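Local coordinates for protein Ton_1535 (Thermococcus onnurineus, PDB 3ZPJ) that is of unknown function but folds as an all-helical alpha-solenoid that carries a left-handed helical turn within its regular superhelix, at residues K203-K208 / A251-R256; P216-A221 / L231-K236; G294-A299 / A320-R325. All blocks are in the same frame, centred on the assembly; numbering follows the deposited sequence.

Contact 1: K203-K208 / A251-R256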
loop_
_atom_site.group_PDB
_atom_site.type_symbol
_atom_site.label_atom_id
_atom_site.label_comp_id
_atom_site.label_asym_id
_atom_site.label_seq_id
_atom_site.Cartn_x
_atom_site.Cartn_y
_atom_site.Cartn_z
ATOM N N LYS A 203 5.890 -8.027 -2.178
ATOM C CA LYS A 203 4.859 -7.063 -1.736
ATOM C C LYS A 203 3.758 -6.883 -2.787
ATOM O O LYS A 203 2.634 -6.469 -2.479
ATOM C CB LYS A 203 5.473 -5.703 -1.359
ATOM C CG LYS A 203 6.393 -5.753 -0.139
ATOM C CD LYS A 203 6.994 -4.397 0.173
ATOM C CE LYS A 203 7.699 -4.354 1.524
ATOM N NZ LYS A 203 8.525 -3.094 1.704
ATOM N N ILE A 204 4.080 -7.198 -4.036
ATOM C CA ILE A 204 3.091 -7.096 -5.104
ATOM C C ILE A 204 2.133 -8.292 -5.088
ATOM O O ILE A 204 0.918 -8.110 -5.233
ATOM C CB ILE A 204 3.764 -6.962 -6.475
ATOM C CG1 ILE A 204 4.417 -5.577 -6.597
ATOM C CG2 ILE A 204 2.743 -7.179 -7.586
ATOM C CD1 ILE A 204 5.389 -5.438 -7.777
ATOM N N GLU A 205 2.661 -9.503 -4.881
ATOM C CA GLU A 205 1.784 -10.680 -4.757
ATOM C C GLU A 205 0.885 -10.485 -3.545
ATOM O O GLU A 205 -0.294 -10.780 -3.584
ATOM C CB GLU A 205 2.565 -11.982 -4.564
ATOM C CG GLU A 205 3.523 -12.373 -5.673
ATOM C CD GLU A 205 4.252 -13.690 -5.361
ATOM O OE1 GLU A 205 3.602 -14.625 -4.836
ATOM O OE2 GLU A 205 5.476 -13.781 -5.616
ATOM N N LEU A 206 1.459 -9.969 -2.466
ATOM C CA LEU A 206 0.698 -9.741 -1.258
ATOM C C LEU A 206 -0.380 -8.689 -1.509
ATOM O O LEU A 206 -1.545 -8.929 -1.234
ATOM C CB LEU A 206 1.624 -9.343 -0.106
ATOM C CG LEU A 206 0.978 -8.854 1.194
ATOM C CD1 LEU A 206 -0.126 -9.774 1.673
ATOM C CD2 LEU A 206 2.062 -8.760 2.261
ATOM N N ALA A 207 -0.007 -7.533 -2.050
ATOM C CA ALA A 207 -1.020 -6.522 -2.320
ATOM C C ALA A 207 -2.117 -7.066 -3.249
ATOM O O ALA A 207 -3.286 -6.734 -3.089
ATOM C CB ALA A 207 -0.402 -5.253 -2.911
ATOM N N LYS A 208 -1.730 -7.898 -4.213
ATOM C CA LYS A 208 -2.686 -8.472 -5.159
ATOM C C LYS A 208 -3.591 -9.500 -4.500
ATOM O O LYS A 208 -4.762 -9.596 -4.838
ATOM C CB LYS A 208 -1.971 -9.126 -6.348
ATOM C CG LYS A 208 -1.762 -8.212 -7.528
ATOM C CD LYS A 208 -0.843 -8.850 -8.565
ATOM C CE LYS A 208 -0.391 -7.820 -9.598
ATOM N NZ LYS A 208 0.677 -8.356 -10.515
ATOM N N ALA A 251 -6.226 -16.198 4.140
ATOM C CA ALA A 251 -5.957 -17.631 4.093
ATOM C C ALA A 251 -5.145 -17.942 2.834
ATOM O O ALA A 251 -4.216 -18.741 2.861
ATOM C CB ALA A 251 -7.247 -18.421 4.105
ATOM N N LEU A 252 -5.490 -17.281 1.738
ATOM C CA LEU A 252 -4.818 -17.516 0.471
ATOM C C LEU A 252 -3.349 -17.081 0.543
ATOM O O LEU A 252 -2.457 -17.732 0.002
ATOM C CB LEU A 252 -5.548 -16.773 -0.653
ATOM C CG LEU A 252 -5.079 -17.064 -2.076
ATOM C CD1 LEU A 252 -5.067 -18.573 -2.329
ATOM C CD2 LEU A 252 -5.981 -16.352 -3.061
ATOM N N TRP A 253 -3.092 -15.976 1.219
ATOM C CA TRP A 253 -1.715 -15.520 1.328
ATOM C C TRP A 253 -0.923 -16.468 2.237
ATOM O O TRP A 253 0.225 -16.811 1.954
ATOM C CB TRP A 253 -1.627 -14.069 1.822
ATOM C CG TRP A 253 -0.208 -13.693 2.023
ATOM C CD1 TRP A 253 0.456 -13.588 3.209
ATOM C CD2 TRP A 253 0.750 -13.439 0.999
ATOM N NE1 TRP A 253 1.774 -13.263 2.988
ATOM C CE2 TRP A 253 1.978 -13.163 1.635
ATOM C CE3 TRP A 253 0.687 -13.393 -0.401
ATOM C CZ2 TRP A 253 3.134 -12.862 0.923
ATOM C CZ3 TRP A 253 1.829 -13.111 -1.104
ATOM C CH2 TRP A 253 3.040 -12.839 -0.442
ATOM N N MET A 254 -1.557 -16.918 3.314
ATOM C CA MET A 254 -0.912 -17.851 4.217
ATOM C C MET A 254 -0.559 -19.122 3.449
ATOM O O MET A 254 0.488 -19.742 3.683
ATOM C CB MET A 254 -1.823 -18.148 5.418
ATOM C CG MET A 254 -2.197 -16.900 6.206
ATOM S SD MET A 254 -3.235 -17.212 7.619
ATOM C CE MET A 254 -2.149 -18.294 8.482
ATOM N N LYS A 255 -1.434 -19.503 2.525
ATOM C CA LYS A 255 -1.260 -20.742 1.780
ATOM C C LYS A 255 -0.043 -20.614 0.890
ATOM O O LYS A 255 0.683 -21.571 0.686
ATOM C CB LYS A 255 -2.492 -21.032 0.933
ATOM C CG LYS A 255 -2.474 -22.357 0.169
ATOM C CD LYS A 255 -3.642 -22.372 -0.808
ATOM C CE LYS A 255 -3.425 -23.356 -1.958
ATOM N NZ LYS A 255 -3.626 -24.771 -1.515
ATOM N N ARG A 256 0.184 -19.410 0.383
ATOM C CA ARG A 256 1.247 -19.173 -0.572
ATOM C C ARG A 256 2.632 -18.993 0.069
ATOM O O ARG A 256 3.656 -19.209 -0.582
ATOM C CB ARG A 256 0.858 -17.999 -1.463
ATOM C CG ARG A 256 -0.349 -18.376 -2.307
ATOM C CD ARG A 256 -0.876 -17.252 -3.174
ATOM N NE ARG A 256 -1.858 -17.764 -4.132
ATOM C CZ ARG A 256 -2.603 -16.997 -4.921
ATOM N NH1 ARG A 256 -2.490 -15.677 -4.862
ATOM N NH2 ARG A 256 -3.464 -17.547 -5.768
#
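L206 and W253 mark the point where the two helical segments come nearest, their CA atoms 6.8 Å apart. Both backbones keep regular helical angles, with i to i+4 bonds such as A207 N to K203 O and K255 N to A251 O; at the end of helix 240-256, R256 N also reaches W253 O weakly. W253 (CG anti to the backbone N, chi1 175°) lays its six-membered ring with one face against the L206 backbone, L206 N 3.4 Å from W253 CZ3. L206 lies across one face of the indole, the two side chains crossing at about a right angle. L206 CB sits 3.8 Å from the centroid of the W253 six-membered ring and 12° off its normal, a CH-pi contact, while L206 CD1 covers the centre of the bicycle at a height of 3.8 Å above the same face. In this alpha-solenoid the pair bridges helices that are not chain neighbours, and L206 also packs on L222 and L223 of helix 216-223. W253 also touches K202 and T209 of helix 194-209. E205 CB also meets the ring, 3.7 Å from W253 CZ3. The E205 carboxylate and the R256 guanidinium stay apart, with E205 OE1 6.2 Å from R256 NH1, so any attraction between them is probably weak; R256 instead forms a salt bridge with E292.

Contact 2: P216-A221 / L231-K236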
loop_
_atom_site.group_PDB
_atom_site.type_symbol
_atom_site.label_atom_id
_atom_site.label_comp_id
_atom_site.label_asym_id
_atom_site.label_seq_id
_atom_site.Cartn_x
_atom_site.Cartn_y
_atom_site.Cartn_z
ATOM N N PRO A 216 -2.762 -0.796 4.763
ATOM C CA PRO A 216 -1.299 -0.842 4.869
ATOM C C PRO A 216 -0.819 -1.545 6.139
ATOM O O PRO A 216 0.175 -2.262 6.073
ATOM C CB PRO A 216 -0.876 0.640 4.819
ATOM C CG PRO A 216 -2.129 1.431 5.046
ATOM C CD PRO A 216 -3.287 0.573 4.611
ATOM N N GLN A 217 -1.538 -1.409 7.250
ATOM C CA GLN A 217 -1.114 -2.043 8.507
ATOM C C GLN A 217 -1.390 -3.556 8.496
ATOM O O GLN A 217 -0.742 -4.332 9.208
ATOM C CB GLN A 217 -1.786 -1.378 9.716
ATOM C CG GLN A 217 -3.301 -1.516 9.753
ATOM C CD GLN A 217 -4.048 -0.350 9.097
ATOM O OE1 GLN A 217 -3.634 0.200 8.058
ATOM N NE2 GLN A 217 -5.171 0.022 9.704
ATOM N N ILE A 218 -2.356 -3.957 7.676
ATOM C CA ILE A 218 -2.672 -5.362 7.463
ATOM C C ILE A 218 -1.592 -6.000 6.584
ATOM O O ILE A 218 -1.075 -7.064 6.913
ATOM C CB ILE A 218 -4.105 -5.536 6.848
ATOM C CG1 ILE A 218 -5.173 -5.365 7.933
ATOM C CG2 ILE A 218 -4.274 -6.890 6.197
ATOM C CD1 ILE A 218 -6.514 -4.902 7.398
ATOM N N ARG A 219 -1.241 -5.358 5.473
ATOM C CA ARG A 219 -0.199 -5.916 4.616
ATOM C C ARG A 219 1.107 -6.008 5.387
ATOM O O ARG A 219 1.803 -7.031 5.298
ATOM C CB ARG A 219 -0.041 -5.134 3.310
ATOM C CG ARG A 219 -1.322 -5.087 2.479
ATOM C CD ARG A 219 -1.021 -4.870 1.007
ATOM N NE ARG A 219 0.035 -3.880 0.814
ATOM C CZ ARG A 219 -0.142 -2.569 0.948
ATOM N NH1 ARG A 219 -1.341 -2.104 1.295
ATOM N NH2 ARG A 219 0.876 -1.722 0.747
ATOM N N ALA A 220 1.408 -4.963 6.171
ATOM C CA ALA A 220 2.613 -4.961 7.015
ATOM C C ALA A 220 2.637 -6.128 8.011
ATOM O O ALA A 220 3.671 -6.751 8.239
ATOM C CB ALA A 220 2.768 -3.635 7.759
ATOM N N ALA A 221 1.491 -6.429 8.608
ATOM C CA ALA A 221 1.434 -7.537 9.545
ATOM C C ALA A 221 1.633 -8.872 8.825
ATOM O O ALA A 221 2.344 -9.756 9.314
ATOM C CB ALA A 221 0.115 -7.527 10.311
ATOM N N LEU A 231 -5.665 -10.669 11.095
ATOM C CA LEU A 231 -7.010 -11.204 11.185
ATOM C C LEU A 231 -7.809 -10.438 12.225
ATOM O O LEU A 231 -8.987 -10.146 12.022
ATOM C CB LEU A 231 -6.937 -12.671 11.552
ATOM C CG LEU A 231 -6.514 -13.496 10.350
ATOM C CD1 LEU A 231 -6.315 -14.945 10.769
ATOM C CD2 LEU A 231 -7.573 -13.367 9.250
ATOM N N ALA A 232 -7.151 -10.099 13.330
ATOM C CA ALA A 232 -7.788 -9.327 14.388
ATOM C C ALA A 232 -8.259 -7.977 13.863
ATOM O O ALA A 232 -9.367 -7.549 14.170
ATOM C CB ALA A 232 -6.848 -9.145 15.566
ATOM N N ILE A 233 -7.429 -7.313 13.060
ATOM C CA ILE A 233 -7.815 -6.011 12.521
ATOM C C ILE A 233 -9.025 -6.151 11.621
ATOM O O ILE A 233 -9.953 -5.341 11.671
ATOM C CB ILE A 233 -6.679 -5.362 11.717
ATOM C CG1 ILE A 233 -5.472 -5.118 12.626
ATOM C CG2 ILE A 233 -7.154 -4.067 11.106
ATOM C CD1 ILE A 233 -4.188 -4.803 11.867
ATOM N N ILE A 234 -9.011 -7.204 10.812
ATOM C CA ILE A 234 -10.109 -7.486 9.898
ATOM C C ILE A 234 -11.464 -7.674 10.617
ATOM O O ILE A 234 -12.478 -7.153 10.154
ATOM C CB ILE A 234 -9.760 -8.669 8.968
ATOM C CG1 ILE A 234 -8.532 -8.316 8.125
ATOM C CG2 ILE A 234 -10.922 -9.000 8.063
ATOM C CD1 ILE A 234 -7.996 -9.467 7.320
ATOM N N LYS A 235 -11.470 -8.367 11.758
ATOM C CA LYS A 235 -12.696 -8.520 12.550
ATOM C C LYS A 235 -13.166 -7.185 13.117
ATOM O O LYS A 235 -14.363 -6.930 13.221
ATOM C CB LYS A 235 -12.478 -9.465 13.725
ATOM C CG LYS A 235 -12.377 -10.921 13.373
ATOM C CD LYS A 235 -12.321 -11.747 14.656
ATOM C CE LYS A 235 -12.034 -13.214 14.374
ATOM N NZ LYS A 235 -10.721 -13.446 13.693
ATOM N N LYS A 236 -12.218 -6.347 13.508
ATOM C CA LYS A 236 -12.558 -5.049 14.063
ATOM C C LYS A 236 -13.124 -4.134 12.980
ATOM O O LYS A 236 -14.156 -3.500 13.172
ATOM C CB LYS A 236 -11.330 -4.409 14.714
ATOM C CG LYS A 236 -11.496 -2.928 15.056
ATOM C CD LYS A 236 -10.138 -2.219 15.147
ATOM C CE LYS A 236 -10.273 -0.692 15.139
ATOM N NZ LYS A 236 -8.942 -0.008 15.128
#
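Next to the place where I218 meets I233, the guanidinium of R219 is gripped at both terminal nitrogens: NH1 donates to L172 O and weakly to G214 O, and NH2 to Y181 OH and weakly to G169 O. These bonds fasten helix 216-223 to earlier parts of the chain; I218, the next residue back, points toward helix 227-237. The two segments run antiparallel, at 156° with axes 10.0 Å apart, as a helical hairpin. I218 and I233 slide past each other in opposite directions, I218 CD1 lying 3.9 Å from I233 CG2. The same I218 CD1 meets I234 CG1 at 4.0 Å, across that chain at about a right angle. Q217 covers the exposed flank: its CG, set between the backbone N and the carbonyl carbon (chi1 64°), comes within 4.0 Å of I233 CD1. Replacing I218 by an alanine would probably open a gap between the helices, leaving I233 CG2 and I234 CG1 without the methyl they share. Since every close pair across the segments is carbon on carbon, the segments probably hold together here by dispersion and the exclusion of water, with no directional bond between them to fix their register.

Contact 3: G294-A299 / A320-R325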
loop_
_atom_site.group_PDB
_atom_site.type_symbol
_atom_site.label_atom_id
_atom_site.label_comp_id
_atom_site.label_asym_id
_atom_site.label_seq_id
_atom_site.Cartn_x
_atom_site.Cartn_y
_atom_site.Cartn_z
ATOM N N GLY A 294 -8.022 -24.122 -3.141
ATOM C CA GLY A 294 -8.073 -25.569 -3.240
ATOM C C GLY A 294 -9.266 -26.186 -2.540
ATOM O O GLY A 294 -9.369 -27.406 -2.439
ATOM N N ASN A 295 -10.173 -25.355 -2.038
ATOM C CA ASN A 295 -11.411 -25.873 -1.474
ATOM C C ASN A 295 -12.439 -25.989 -2.599
ATOM O O ASN A 295 -13.322 -25.149 -2.750
ATOM C CB ASN A 295 -11.919 -24.984 -0.329
ATOM C CG ASN A 295 -13.037 -25.639 0.489
ATOM O OD1 ASN A 295 -13.875 -26.383 -0.039
ATOM N ND2 ASN A 295 -13.053 -25.353 1.788
ATOM N N LEU A 296 -12.314 -27.041 -3.396
ATOM C CA LEU A 296 -13.169 -27.194 -4.558
ATOM C C LEU A 296 -14.614 -27.549 -4.198
ATOM O O LEU A 296 -15.529 -27.274 -4.976
ATOM C CB LEU A 296 -12.549 -28.180 -5.558
ATOM C CG LEU A 296 -11.135 -27.720 -5.940
ATOM C CD1 LEU A 296 -10.453 -28.624 -6.956
ATOM C CD2 LEU A 296 -11.163 -26.288 -6.447
ATOM N N ARG A 297 -14.828 -28.131 -3.018
ATOM C CA ARG A 297 -16.192 -28.427 -2.574
ATOM C C ARG A 297 -16.991 -27.139 -2.418
ATOM O O ARG A 297 -18.042 -26.970 -3.044
ATOM C CB ARG A 297 -16.219 -29.215 -1.252
ATOM C CG ARG A 297 -17.622 -29.282 -0.627
ATOM C CD ARG A 297 -17.690 -30.052 0.701
ATOM N NE ARG A 297 -17.153 -29.316 1.852
ATOM C CZ ARG A 297 -17.849 -28.465 2.610
ATOM N NH1 ARG A 297 -19.121 -28.210 2.340
ATOM N NH2 ARG A 297 -17.271 -27.855 3.639
ATOM N N ARG A 298 -16.490 -26.234 -1.579
ATOM C CA ARG A 298 -17.163 -24.963 -1.335
ATOM C C ARG A 298 -17.181 -24.121 -2.604
ATOM O O ARG A 298 -18.175 -23.464 -2.900
ATOM C CB ARG A 298 -16.476 -24.183 -0.217
ATOM C CG ARG A 298 -16.610 -24.765 1.183
ATOM C CD ARG A 298 -15.892 -23.850 2.162
ATOM N NE ARG A 298 -15.841 -24.362 3.525
ATOM C CZ ARG A 298 -16.816 -24.201 4.410
ATOM N NH1 ARG A 298 -17.927 -23.561 4.061
ATOM N NH2 ARG A 298 -16.687 -24.687 5.639
ATOM N N ALA A 299 -16.079 -24.152 -3.352
ATOM C CA ALA A 299 -15.960 -23.368 -4.576
ATOM C C ALA A 299 -17.048 -23.729 -5.572
ATOM O O ALA A 299 -17.597 -22.865 -6.251
ATOM C CB ALA A 299 -14.583 -23.539 -5.200
ATOM N N ALA A 320 -13.061 -27.260 -12.827
ATOM C CA ALA A 320 -12.936 -28.534 -13.517
ATOM C C ALA A 320 -11.492 -28.819 -13.911
ATOM O O ALA A 320 -11.053 -29.964 -13.855
ATOM C CB ALA A 320 -13.842 -28.579 -14.731
ATOM N N LEU A 321 -10.756 -27.787 -14.307
ATOM C CA LEU A 321 -9.349 -27.969 -14.652
ATOM C C LEU A 321 -8.551 -28.401 -13.429
ATOM O O LEU A 321 -7.730 -29.322 -13.502
ATOM C CB LEU A 321 -8.744 -26.685 -15.218
ATOM C CG LEU A 321 -9.298 -26.153 -16.538
ATOM C CD1 LEU A 321 -8.496 -24.934 -16.963
ATOM C CD2 LEU A 321 -9.295 -27.223 -17.623
ATOM N N GLU A 322 -8.795 -27.727 -12.309
ATOM C CA GLU A 322 -8.107 -28.052 -11.071
ATOM C C GLU A 322 -8.410 -29.487 -10.671
ATOM O O GLU A 322 -7.522 -30.220 -10.240
ATOM C CB GLU A 322 -8.524 -27.112 -9.950
ATOM C CG GLU A 322 -7.697 -27.301 -8.698
ATOM C CD GLU A 322 -6.245 -26.915 -8.904
ATOM O OE1 GLU A 322 -5.991 -26.001 -9.722
ATOM O OE2 GLU A 322 -5.365 -27.516 -8.248
ATOM N N LEU A 323 -9.669 -29.881 -10.808
ATOM C CA LEU A 323 -10.040 -31.269 -10.570
ATOM C C LEU A 323 -9.106 -32.203 -11.330
ATOM O O LEU A 323 -8.513 -33.088 -10.738
ATOM C CB LEU A 323 -11.499 -31.531 -10.946
ATOM C CG LEU A 323 -12.514 -31.178 -9.861
ATOM C CD1 LEU A 323 -13.895 -31.704 -10.208
ATOM C CD2 LEU A 323 -12.067 -31.723 -8.519
ATOM N N VAL A 324 -8.934 -31.958 -12.626
ATOM C CA VAL A 324 -8.094 -32.803 -13.477
ATOM C C VAL A 324 -6.660 -32.982 -12.965
ATOM O O VAL A 324 -6.197 -34.117 -12.787
ATOM C CB VAL A 324 -8.078 -32.294 -14.930
ATOM C CG1 VAL A 324 -6.923 -32.914 -15.708
ATOM C CG2 VAL A 324 -9.405 -32.607 -15.593
ATOM N N ARG A 325 -5.971 -31.868 -12.725
ATOM C CA ARG A 325 -4.615 -31.907 -12.179
ATOM C C ARG A 325 -4.518 -32.830 -10.969
ATOM O O ARG A 325 -3.576 -33.610 -10.840
ATOM C CB ARG A 325 -4.160 -30.501 -11.795
ATOM C CG ARG A 325 -3.921 -29.618 -12.995
ATOM C CD ARG A 325 -4.579 -28.267 -12.843
ATOM N NE ARG A 325 -4.399 -27.458 -14.048
ATOM C CZ ARG A 325 -4.771 -26.185 -14.171
ATOM N NH1 ARG A 325 -5.348 -25.549 -13.155
ATOM N NH2 ARG A 325 -4.561 -25.546 -15.317
#
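L296 reaches across to E322 and L323 from the first turn of its helix, and its side chain can be followed outward. The bond to CB is directed toward segment 320-325 of helix 309-325; CG lies anti to the carbonyl carbon (chi1 -56°), which carries CD1 outward to the other helix, and CD1 does the touching. L296 CD1 lies 3.5 Å from E322 CG, a close approach between carbons, and 3.9 Å from E322 CB, the two side chains crossing at about a right angle. On L323 it meets a methyl, L296 CD1 to L323 CD2 being 3.8 Å, as these side chains slide past each other in opposite directions. E322 thus offers its aliphatic part to the leucine. Its chain then bends at chi2 (66°), and OE1 lies in plane at the guanidinium edge of R325, in a salt bridge of 3.5 Å between E322 OE1 and R325 NH1; L321 CB covers a face of that guanidinium. L296 sits just after the N-cap of its helix. G294, with positive phi (96°), ends the preceding helix in a Schellman motif. N295 is the N-cap: its OD1 accepts from R298 N at 3.0 Å, a nearly straight bond whose donor stands above the carbonyl plane. G294 O accepts weakly from L296 N, the inverse gamma turn centred on N295, and also from R326 NH1. Around this junction of the solenoid, A299 packs on L290 and T291 of helix 280-293, whereas L323 and A320 turn to helix 332-338 through V332, I335 and I336.

Overall arrangement
Followed from the N terminus, the chain enters contact 1 on helix 194-209, then forms the hairpin of helices 216-223 and 227-237, whose two arms meet in contact 2. It returns along helix 240-256 to close contact 1, so the short hairpin loop lies wholly within the longer one. The two contacts touch, with L206 CD2 3.5 Å from R219 O, and their centres are about 13 Å apart. Contact 3 follows in series, closing its own loop between helices 296-303 and 309-325 toward the C terminus. Its centre is about 20 Å from that of contact 1 and about 29 Å from that of contact 2, and it touches neither.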